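Side-chain contacts in predicted HD superfamily hydrolase (uncultured Thermotogales bacterium, PDB 2PQ7), which probably acts as a metal-dependent hydrolase of the HD superfamily, holding two iron ions within an all-helical domain: residues M42-E47 / D132-I137; K26-P31 / I68-E73; D55-I60 / I99-E104. All blocks are in the same frame, centred on the assembly; numbering follows the deposited sequence. Where two conformers were deposited one is given.

Contact 1 of 3, residues M42-E47 / D132-I137; sequences MENASE and DRLDAI. With FE (Fe (III) ion), chain C.
Asn44, on helix 35-52, faces Leu134 and Asp135 across a small buried contact that borders an iron site. At the start of 132-137, Asp132 turns its back on Asn44 and gives itself to the metal: its CG lies anti to the backbone N (chi1 -171°), and OD1 binds the iron at 2.1 Å. The second oxygen, OD2 of Asp132, is also occupied, accepting a hydrogen bond from an iron-bound water 2.7 Å away. His37, His66 and Asp67 are the other protein ligands of this ion. Two residues on, Leu134 supplies the direct touch, with its CB 3.7 Å from ND2 of Asn44. The amide is not left to apolar company, since ND2 of Asn44 donates both to the carbonyl of Ala131 and to a water 3.0 Å away. That water in turn donates to OD1 of Asp135 at 2.8 Å, so one water joins amide and carboxylate. Asp135 thereby illustrates second-shell support: OD1 also pairs with Arg40, while OD2 is hydrogen-bonded to ND1 of His37 and so helps to fix the rotation of a metal-binding imidazole. In the wider fold, Leu134 also rests on Met198 and Ala199 of helix 193-217, whereas Met42, Ala45 and Ser46 carry helix 35-52 against helix 56-65, and Met42 and Ser46 also meet Leu7 of helix 4-10.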
loop_
_atom_site.group_PDB
_atom_site.type_symbol
_atom_site.label_atom_id
_atom_site.label_comp_id
_atom_site.label_asym_id
_atom_site.label_seq_id
_atom_site.Cartn_x
_atom_site.Cartn_y
_atom_site.Cartn_z
HETATM N N MSE A 42 16.437 1.310 -13.571
HETATM C CA MSE A 42 17.626 0.573 -13.828
HETATM C C MSE A 42 17.552 -0.853 -13.234
HETATM O O MSE A 42 18.012 -1.798 -13.866
HETATM C CB MSE A 42 18.837 1.346 -13.397
HETATM C CG MSE A 42 20.075 0.589 -13.718
HETATM SE SE MSE A 42 20.580 -0.404 -12.173
HETATM C CE MSE A 42 21.221 0.929 -11.488
ATOM N N GLU A 43 16.940 -1.010 -12.063
ATOM C CA GLU A 43 16.754 -2.360 -11.496
ATOM C C GLU A 43 15.896 -3.201 -12.429
ATOM O O GLU A 43 16.232 -4.368 -12.696
ATOM C CB GLU A 43 16.117 -2.292 -10.100
ATOM C CG GLU A 43 17.031 -1.658 -9.072
ATOM C CD GLU A 43 18.304 -2.458 -8.818
ATOM O OE1 GLU A 43 18.302 -3.686 -9.075
ATOM O OE2 GLU A 43 19.297 -1.853 -8.343
ATOM N N ASN A 44 14.810 -2.639 -12.952
ATOM C CA ASN A 44 13.944 -3.349 -13.895
ATOM C C ASN A 44 14.706 -3.699 -15.169
ATOM O O ASN A 44 14.608 -4.809 -15.693
ATOM C CB ASN A 44 12.769 -2.499 -14.278
ATOM C CG ASN A 44 11.851 -2.173 -13.134
ATOM O OD1 ASN A 44 11.854 -2.849 -12.101
ATOM N ND2 ASN A 44 11.045 -1.153 -13.321
ATOM N N ALA A 45 15.496 -2.756 -15.676
ATOM C CA ALA A 45 16.278 -3.007 -16.895
ATOM C C ALA A 45 17.309 -4.103 -16.700
ATOM O O ALA A 45 17.559 -4.887 -17.629
ATOM C CB ALA A 45 16.975 -1.732 -17.360
ATOM N N SER A 46 17.886 -4.160 -15.497
ATOM C CA SER A 46 18.886 -5.170 -15.157
ATOM C C SER A 46 18.251 -6.575 -15.216
ATOM O O SER A 46 18.808 -7.512 -15.808
ATOM C CB SER A 46 19.409 -4.914 -13.753
ATOM O OG SER A 46 20.356 -5.880 -13.408
ATOM N N GLU A 47 17.077 -6.697 -14.623
ATOM C CA GLU A 47 16.335 -7.971 -14.630
ATOM C C GLU A 47 15.990 -8.388 -16.070
ATOM O O GLU A 47 16.286 -9.522 -16.547
ATOM C CB GLU A 47 15.032 -7.817 -13.841
ATOM C CG GLU A 47 15.141 -7.254 -12.421
ATOM N N ASP A 132 10.887 1.360 -17.799
ATOM C CA ASP A 132 10.330 2.654 -17.386
ATOM C C ASP A 132 8.860 2.456 -17.041
ATOM O O ASP A 132 8.401 2.828 -15.937
ATOM C CB ASP A 132 10.478 3.636 -18.535
ATOM C CG ASP A 132 10.137 5.075 -18.163
ATOM O OD1 ASP A 132 10.535 5.517 -17.049
ATOM O OD2 ASP A 132 9.509 5.748 -19.008
ATOM N N ARG A 133 8.124 1.811 -17.949
ATOM C CA ARG A 133 6.678 1.697 -17.747
ATOM C C ARG A 133 6.324 0.755 -16.627
ATOM O O ARG A 133 5.295 0.961 -15.953
ATOM C CB ARG A 133 5.953 1.326 -19.039
ATOM C CG ARG A 133 6.108 2.354 -20.119
ATOM C CD ARG A 133 5.585 1.950 -21.466
ATOM N NE ARG A 133 4.145 1.692 -21.376
ATOM C CZ ARG A 133 3.551 0.492 -21.338
ATOM N NH1 ARG A 133 4.216 -0.658 -21.475
ATOM N NH2 ARG A 133 2.232 0.453 -21.215
ATOM N N LEU A 134 7.185 -0.222 -16.318
ATOM C CA LEU A 134 6.895 -1.138 -15.210
ATOM C C LEU A 134 6.818 -0.369 -13.879
ATOM O O LEU A 134 6.211 -0.850 -12.929
ATOM C CB LEU A 134 7.993 -2.193 -15.041
ATOM C CG LEU A 134 7.903 -3.453 -15.889
ATOM C CD1 LEU A 134 9.204 -4.294 -15.781
ATOM C CD2 LEU A 134 6.651 -4.286 -15.411
ATOM N N ASP A 135 7.447 0.797 -13.807
ATOM C CA ASP A 135 7.468 1.567 -12.558
ATOM C C ASP A 135 6.110 2.156 -12.174
ATOM O O ASP A 135 5.960 2.623 -11.050
ATOM C CB ASP A 135 8.543 2.657 -12.601
ATOM C CG ASP A 135 8.921 3.136 -11.205
ATOM O OD1 ASP A 135 9.204 2.281 -10.336
ATOM O OD2 ASP A 135 8.948 4.362 -11.018
ATOM N N ALA A 136 5.142 2.171 -13.091
ATOM C CA ALA A 136 3.800 2.637 -12.801
ATOM C C ALA A 136 2.967 1.626 -11.982
ATOM O O ALA A 136 1.880 1.964 -11.493
ATOM C CB ALA A 136 3.097 2.948 -14.059
ATOM N N ILE A 137 3.452 0.403 -11.839
ATOM C CA ILE A 137 2.738 -0.628 -11.101
ATOM C C ILE A 137 3.559 -1.372 -10.082
ATOM O O ILE A 137 4.775 -1.466 -10.157
ATOM C CB ILE A 137 2.061 -1.636 -12.019
ATOM C CG1 ILE A 137 3.063 -2.307 -12.948
ATOM C CG2 ILE A 137 0.964 -0.951 -12.817
ATOM C CD1 ILE A 137 2.426 -3.245 -13.959
HETATM FE FE FE C . 11.379 7.425 -16.627
HETATM O O HOH W 1 9.666 -0.394 -10.806
HETATM O O HOH W 2 10.816 8.059 -18.520
#

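Contact 2 of 3, residues K26-P31 / I68-E73; sequences KDYDDP and IKRPHE. With PO4 (phosphate ion), chain E; PO4 (phosphate ion), chain F.
Tyr28 lays one face of its ring over Pro71, the second residue of helix 70-76. The CA of Pro71 stands 4.0 Å from the centroid of the Tyr28 ring and only 9° off the ring normal, a CH-pi contact, while CG of the proline approaches CD2 of Tyr28 to 3.7 Å. The ring lies crosswise to the proline. The phenol hydroxyl reaches toward Arg70, where one water accepts from NH1 at 3.0 Å and donates to the Arg70 carbonyl oxygen; its link to Tyr28 OH is weak. Arg70 starts toward Tyr28, but a bend at chi2 (-77°) carries its guanidinium away to two phosphate ions, probably from the crystallisation liquor. Arg70 NE donates to O3 of the chain E phosphate at 2.9 Å with a fairly straight bond (158°), and Arg70 NH2 shares the same oxygen at 3.2 Å. NH2 also makes weak bonds to O1 of each phosphate. Above one face of the guanidinium lies the Glu73 carboxylate, whose OE1 is hydrogen-bonded to ND1 of His80, a ligand of the second iron. His33 ND1 is hydrogen-bonded to phosphate as well. Because O4 of the chain E phosphate lies next to the iron held by Asp132, the ensemble is consistent with the anion pocket of an HD-domain hydrolase, in which Arg70 follows closely on the His66-Asp67 metal pair.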
loop_
_atom_site.group_PDB
_atom_site.type_symbol
_atom_site.label_atom_id
_atom_site.label_comp_id
_atom_site.label_asym_id
_atom_site.label_seq_id
_atom_site.Cartn_x
_atom_site.Cartn_y
_atom_site.Cartn_z
ATOM N N LYS A 26 19.911 16.677 -7.925
ATOM C CA LYS A 26 20.090 17.359 -6.641
ATOM C C LYS A 26 19.062 18.460 -6.599
ATOM O O LYS A 26 19.014 19.267 -7.509
ATOM C CB LYS A 26 21.516 17.905 -6.552
ATOM C CG LYS A 26 21.862 18.536 -5.221
ATOM C CD LYS A 26 23.383 18.586 -4.998
ATOM N N ASP A 27 18.213 18.479 -5.588
ATOM C CA ASP A 27 17.149 19.521 -5.529
ATOM C C ASP A 27 16.012 19.443 -6.591
ATOM O O ASP A 27 15.390 20.453 -6.921
ATOM C CB ASP A 27 17.757 20.940 -5.537
ATOM N N TYR A 28 15.778 18.269 -7.156
ATOM C CA TYR A 28 14.610 18.043 -7.990
ATOM C C TYR A 28 13.869 16.939 -7.233
ATOM O O TYR A 28 14.246 15.763 -7.300
ATOM C CB TYR A 28 14.986 17.569 -9.381
ATOM C CG TYR A 28 13.779 17.286 -10.237
ATOM C CD1 TYR A 28 12.905 18.285 -10.588
ATOM C CD2 TYR A 28 13.520 16.008 -10.704
ATOM C CE1 TYR A 28 11.805 18.026 -11.383
ATOM C CE2 TYR A 28 12.437 15.749 -11.517
ATOM C CZ TYR A 28 11.588 16.758 -11.853
ATOM O OH TYR A 28 10.516 16.495 -12.634
ATOM N N ASP A 29 12.823 17.322 -6.514
ATOM C CA ASP A 29 12.129 16.388 -5.607
ATOM C C ASP A 29 10.705 16.003 -5.989
ATOM O O ASP A 29 9.973 15.487 -5.130
ATOM C CB ASP A 29 12.112 16.977 -4.177
ATOM N N ASP A 30 10.295 16.263 -7.229
ATOM C CA ASP A 30 8.968 15.873 -7.669
ATOM C C ASP A 30 8.870 14.356 -7.480
ATOM O O ASP A 30 9.595 13.604 -8.137
ATOM C CB ASP A 30 8.743 16.270 -9.126
ATOM C CG ASP A 30 7.354 15.955 -9.611
ATOM O OD1 ASP A 30 6.693 15.048 -9.063
ATOM O OD2 ASP A 30 6.925 16.601 -10.582
ATOM N N PRO A 31 7.956 13.896 -6.588
ATOM C CA PRO A 31 7.845 12.466 -6.281
ATOM C C PRO A 31 7.449 11.610 -7.476
ATOM O O PRO A 31 7.676 10.397 -7.462
ATOM C CB PRO A 31 6.751 12.424 -5.209
ATOM C CG PRO A 31 5.938 13.632 -5.470
ATOM C CD PRO A 31 6.944 14.671 -5.843
ATOM N N ILE A 68 17.739 11.903 -17.221
ATOM C CA ILE A 68 18.716 12.805 -16.633
ATOM C C ILE A 68 18.406 14.268 -16.950
ATOM O O ILE A 68 18.752 15.146 -16.172
ATOM C CB ILE A 68 20.155 12.416 -16.975
ATOM C CG1 ILE A 68 21.129 12.997 -15.912
ATOM C CG2 ILE A 68 20.554 12.833 -18.407
ATOM C CD1 ILE A 68 22.571 12.696 -16.160
ATOM N N LYS A 69 17.610 14.510 -18.010
ATOM C CA LYS A 69 17.238 15.855 -18.362
ATOM C C LYS A 69 15.812 16.183 -17.912
ATOM O O LYS A 69 15.238 17.220 -18.315
ATOM C CB LYS A 69 17.482 16.129 -19.838
ATOM C CG LYS A 69 18.925 16.239 -20.212
ATOM C CD LYS A 69 19.496 17.589 -19.791
ATOM C CE LYS A 69 20.968 17.617 -20.148
ATOM N NZ LYS A 69 21.537 18.957 -19.897
ATOM N N ARG A 70 15.251 15.361 -17.050
ATOM C CA ARG A 70 13.922 15.681 -16.491
ATOM C C ARG A 70 13.936 16.980 -15.680
ATOM O O ARG A 70 13.051 17.812 -15.821
ATOM C CB ARG A 70 13.346 14.543 -15.637
ATOM C CG ARG A 70 12.379 13.681 -16.321
ATOM C CD ARG A 70 11.056 14.372 -16.421
ATOM N NE ARG A 70 10.055 13.520 -17.035
ATOM C CZ ARG A 70 8.831 13.920 -17.351
ATOM N NH1 ARG A 70 8.456 15.165 -17.120
ATOM N NH2 ARG A 70 7.988 13.066 -17.922
ATOM N N PRO A 71 14.915 17.122 -14.799
ATOM C CA PRO A 71 14.959 18.386 -14.073
ATOM C C PRO A 71 15.095 19.583 -15.021
ATOM O O PRO A 71 14.421 20.597 -14.844
ATOM C CB PRO A 71 16.218 18.214 -13.194
ATOM C CG PRO A 71 16.297 16.742 -12.967
ATOM C CD PRO A 71 15.897 16.147 -14.285
ATOM N N HIS A 72 15.893 19.429 -16.088
ATOM C CA HIS A 72 16.055 20.479 -17.047
ATOM C C HIS A 72 14.735 20.784 -17.769
ATOM O O HIS A 72 14.449 21.965 -17.998
ATOM C CB HIS A 72 17.180 20.117 -18.005
ATOM C CG HIS A 72 17.374 21.104 -19.108
ATOM N ND1 HIS A 72 18.104 22.263 -18.943
ATOM C CD2 HIS A 72 16.940 21.102 -20.389
ATOM C CE1 HIS A 72 18.106 22.935 -20.083
ATOM N NE2 HIS A 72 17.405 22.257 -20.971
ATOM N N GLU A 73 13.938 19.756 -18.049
ATOM C CA GLU A 73 12.619 19.964 -18.691
ATOM C C GLU A 73 11.692 20.751 -17.746
ATOM O O GLU A 73 10.960 21.614 -18.201
ATOM C CB GLU A 73 11.959 18.633 -19.058
ATOM C CG GLU A 73 10.605 18.831 -19.712
ATOM C CD GLU A 73 9.955 17.573 -20.219
ATOM O OE1 GLU A 73 10.639 16.649 -20.623
ATOM O OE2 GLU A 73 8.716 17.535 -20.255
HETATM P P PO4 E . 9.322 10.036 -16.378
HETATM O O1 PO4 E . 7.849 10.315 -16.533
HETATM O O2 PO4 E . 9.783 10.751 -15.096
HETATM O O3 PO4 E . 10.034 10.658 -17.581
HETATM O O4 PO4 E . 9.514 8.544 -16.116
HETATM P P PO4 F . 7.911 9.673 -19.899
HETATM O O1 PO4 F . 7.154 10.932 -19.497
HETATM O O2 PO4 F . 7.826 8.621 -18.810
HETATM O O3 PO4 F . 9.360 9.979 -20.226
HETATM O O4 PO4 F . 7.237 9.148 -21.143
HETATM O O HOH W 3 10.152 17.356 -15.936
#

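Contact 3 of 3, residues D55-I60 / I99-E104; sequences DLQKAI and ISFVAE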
loop_
_atom_site.group_PDB
_atom_site.type_symbol
_atom_site.label_atom_id
_atom_site.label_comp_id
_atom_site.label_asym_id
_atom_site.label_seq_id
_atom_site.Cartn_x
_atom_site.Cartn_y
_atom_site.Cartn_z
ATOM N N ASP A 55 22.053 -7.054 -24.156
ATOM C CA ASP A 55 23.202 -6.289 -23.715
ATOM C C ASP A 55 22.906 -5.503 -22.428
ATOM O O ASP A 55 22.281 -4.444 -22.437
ATOM C CB ASP A 55 23.611 -5.367 -24.863
ATOM C CG ASP A 55 24.948 -4.709 -24.657
ATOM O OD1 ASP A 55 25.292 -4.338 -23.545
ATOM O OD2 ASP A 55 25.639 -4.526 -25.681
ATOM N N LEU A 56 23.418 -5.997 -21.306
ATOM C CA LEU A 56 23.200 -5.387 -20.009
ATOM C C LEU A 56 23.799 -3.982 -19.895
ATOM O O LEU A 56 23.204 -3.100 -19.280
ATOM C CB LEU A 56 23.853 -6.284 -18.914
ATOM C CG LEU A 56 23.677 -5.873 -17.472
ATOM C CD1 LEU A 56 22.191 -5.977 -17.090
ATOM C CD2 LEU A 56 24.550 -6.755 -16.544
ATOM N N GLN A 57 25.008 -3.795 -20.445
ATOM C CA GLN A 57 25.692 -2.521 -20.367
ATOM C C GLN A 57 24.825 -1.411 -21.000
ATOM O O GLN A 57 24.651 -0.357 -20.404
ATOM C CB GLN A 57 27.082 -2.570 -21.007
ATOM C CG GLN A 57 28.030 -3.562 -20.301
ATOM C CD GLN A 57 29.461 -3.459 -20.755
ATOM O OE1 GLN A 57 29.813 -2.635 -21.598
ATOM N NE2 GLN A 57 30.326 -4.286 -20.151
ATOM N N LYS A 58 24.365 -1.678 -22.217
ATOM C CA LYS A 58 23.489 -0.705 -22.904
ATOM C C LYS A 58 22.194 -0.428 -22.112
ATOM O O LYS A 58 21.853 0.702 -21.941
ATOM C CB LYS A 58 23.141 -1.196 -24.319
ATOM C CG LYS A 58 24.267 -1.128 -25.349
ATOM C CD LYS A 58 23.880 -1.774 -26.716
ATOM C CE LYS A 58 25.022 -1.740 -27.710
ATOM N NZ LYS A 58 24.726 -2.523 -28.928
ATOM N N ALA A 59 21.564 -1.480 -21.608
ATOM C CA ALA A 59 20.311 -1.372 -20.884
ATOM C C ALA A 59 20.427 -0.564 -19.605
ATOM O O ALA A 59 19.651 0.330 -19.343
ATOM C CB ALA A 59 19.770 -2.748 -20.651
ATOM N N ILE A 60 21.467 -0.866 -18.818
ATOM C CA ILE A 60 21.711 -0.173 -17.578
ATOM C C ILE A 60 22.018 1.303 -17.764
ATOM O O ILE A 60 21.465 2.148 -17.060
ATOM C CB ILE A 60 22.912 -0.821 -16.838
ATOM C CG1 ILE A 60 22.490 -2.187 -16.323
ATOM C CG2 ILE A 60 23.441 0.040 -15.709
ATOM C CD1 ILE A 60 21.319 -2.162 -15.294
ATOM N N ILE A 99 31.181 4.137 -31.112
ATOM C CA ILE A 99 30.141 4.833 -31.861
ATOM C C ILE A 99 28.811 4.092 -31.878
ATOM O O ILE A 99 27.753 4.705 -31.662
ATOM C CB ILE A 99 30.611 5.127 -33.317
ATOM C CG1 ILE A 99 31.668 6.228 -33.321
ATOM C CG2 ILE A 99 29.460 5.596 -34.187
ATOM C CD1 ILE A 99 32.313 6.452 -34.677
ATOM N N SER A 100 28.845 2.809 -32.155
ATOM C CA SER A 100 27.615 2.047 -32.252
ATOM C C SER A 100 26.962 1.932 -30.878
ATOM O O SER A 100 25.750 2.052 -30.789
ATOM C CB SER A 100 27.859 0.687 -32.954
ATOM O OG SER A 100 28.367 0.906 -34.292
ATOM N N PHE A 101 27.729 1.763 -29.813
ATOM C CA PHE A 101 27.163 1.660 -28.486
ATOM C C PHE A 101 26.448 2.949 -28.145
ATOM O O PHE A 101 25.293 2.968 -27.648
ATOM C CB PHE A 101 28.296 1.422 -27.454
ATOM C CG PHE A 101 27.831 1.237 -26.052
ATOM C CD1 PHE A 101 27.493 2.304 -25.266
ATOM C CD2 PHE A 101 27.819 -0.033 -25.488
ATOM C CE1 PHE A 101 27.088 2.134 -23.932
ATOM C CE2 PHE A 101 27.439 -0.197 -24.192
ATOM C CZ PHE A 101 27.076 0.857 -23.424
ATOM N N VAL A 102 27.179 4.049 -28.290
ATOM C CA VAL A 102 26.623 5.366 -27.969
ATOM C C VAL A 102 25.360 5.673 -28.811
ATOM O O VAL A 102 24.373 6.196 -28.273
ATOM C CB VAL A 102 27.689 6.469 -28.142
ATOM C CG1 VAL A 102 27.101 7.821 -27.936
ATOM C CG2 VAL A 102 28.918 6.214 -27.220
ATOM N N ALA A 103 25.366 5.345 -30.098
ATOM C CA ALA A 103 24.194 5.625 -30.942
ATOM C C ALA A 103 23.002 4.834 -30.448
ATOM O O ALA A 103 21.890 5.337 -30.425
ATOM C CB ALA A 103 24.502 5.314 -32.357
ATOM N N GLU A 104 23.199 3.607 -30.048
ATOM C CA GLU A 104 22.073 2.785 -29.618
ATOM C C GLU A 104 21.490 3.321 -28.311
ATOM O O GLU A 104 20.274 3.379 -28.119
ATOM C CB GLU A 104 22.429 1.276 -29.483
ATOM C CG GLU A 104 21.248 0.438 -28.969
ATOM C CD GLU A 104 21.363 -1.050 -29.228
ATOM O OE1 GLU A 104 22.191 -1.441 -30.069
ATOM O OE2 GLU A 104 20.589 -1.837 -28.615
#
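Lys58 runs its aliphatic stem over one face of the Phe101 ring and ends on the carboxylate of Glu104. Lys58 CG, anti to the carbonyl carbon (chi1 -73°), is set over the Phe101 ring, 3.9 Å from its centroid, as a CH-pi donor, and the extended chain beyond carries NZ past the ring. Phe101 in turn has CG anti to the backbone N (chi1 -177°), which swings its ring across to helix 56-65. The two side chains run past one another head to tail, and CB of Gln57 closes on the ring edge, 4.0 Å from CE2 of Phe101. Glu104, also extended, comes in crosswise to the lysine. Lys58 NZ lies 3.0 Å from Glu104 OE1 in a hydrogen-bonded salt bridge, approaching from above the carboxylate plane; Glu104 OE2 is bound to the hydroxyl of Thr124. Asp55 adds a second, longer charge partner, its OD2 3.9 Å from Lys58 NZ. The other oxygen of Asp55, OD1, caps the helix, accepting an almost straight hydrogen bond from Lys58 N at 3.1 Å. One aspartate thus bonds the lysine backbone and, more loosely, attracts its ammonium. Phe101 also stacks on Phe97. The short segment axes come within 10.4 Å at a crossing angle of -39°. Here an N-cap aspartate joins a surface salt-bridge network that links helices 56-65 and 99-111 of the HD-domain bundle away from the metal ligands.

Overall arrangement
From the N terminus, 26-31 opens contact 2, then 42-47 opens contact 1 and 55-60 opens contact 3. The first loop to close is that of contact 2, at 68-73, tying the loop after helix 14-25 to helix 70-76 and crossing both of the others. Contact 3 closes next, at 99-104, and contact 1 last, at 132-137; the whole of contact 3 therefore falls within the span of contact 1. Helices 35-52 and 56-65 also join these two directly, Met42 and Ser46 packing on Ile60. Contact 2 touches neither, yet it and contact 1 both border the iron site, while contact 3 fastens helices 56-65 and 99-111 farther from the iron.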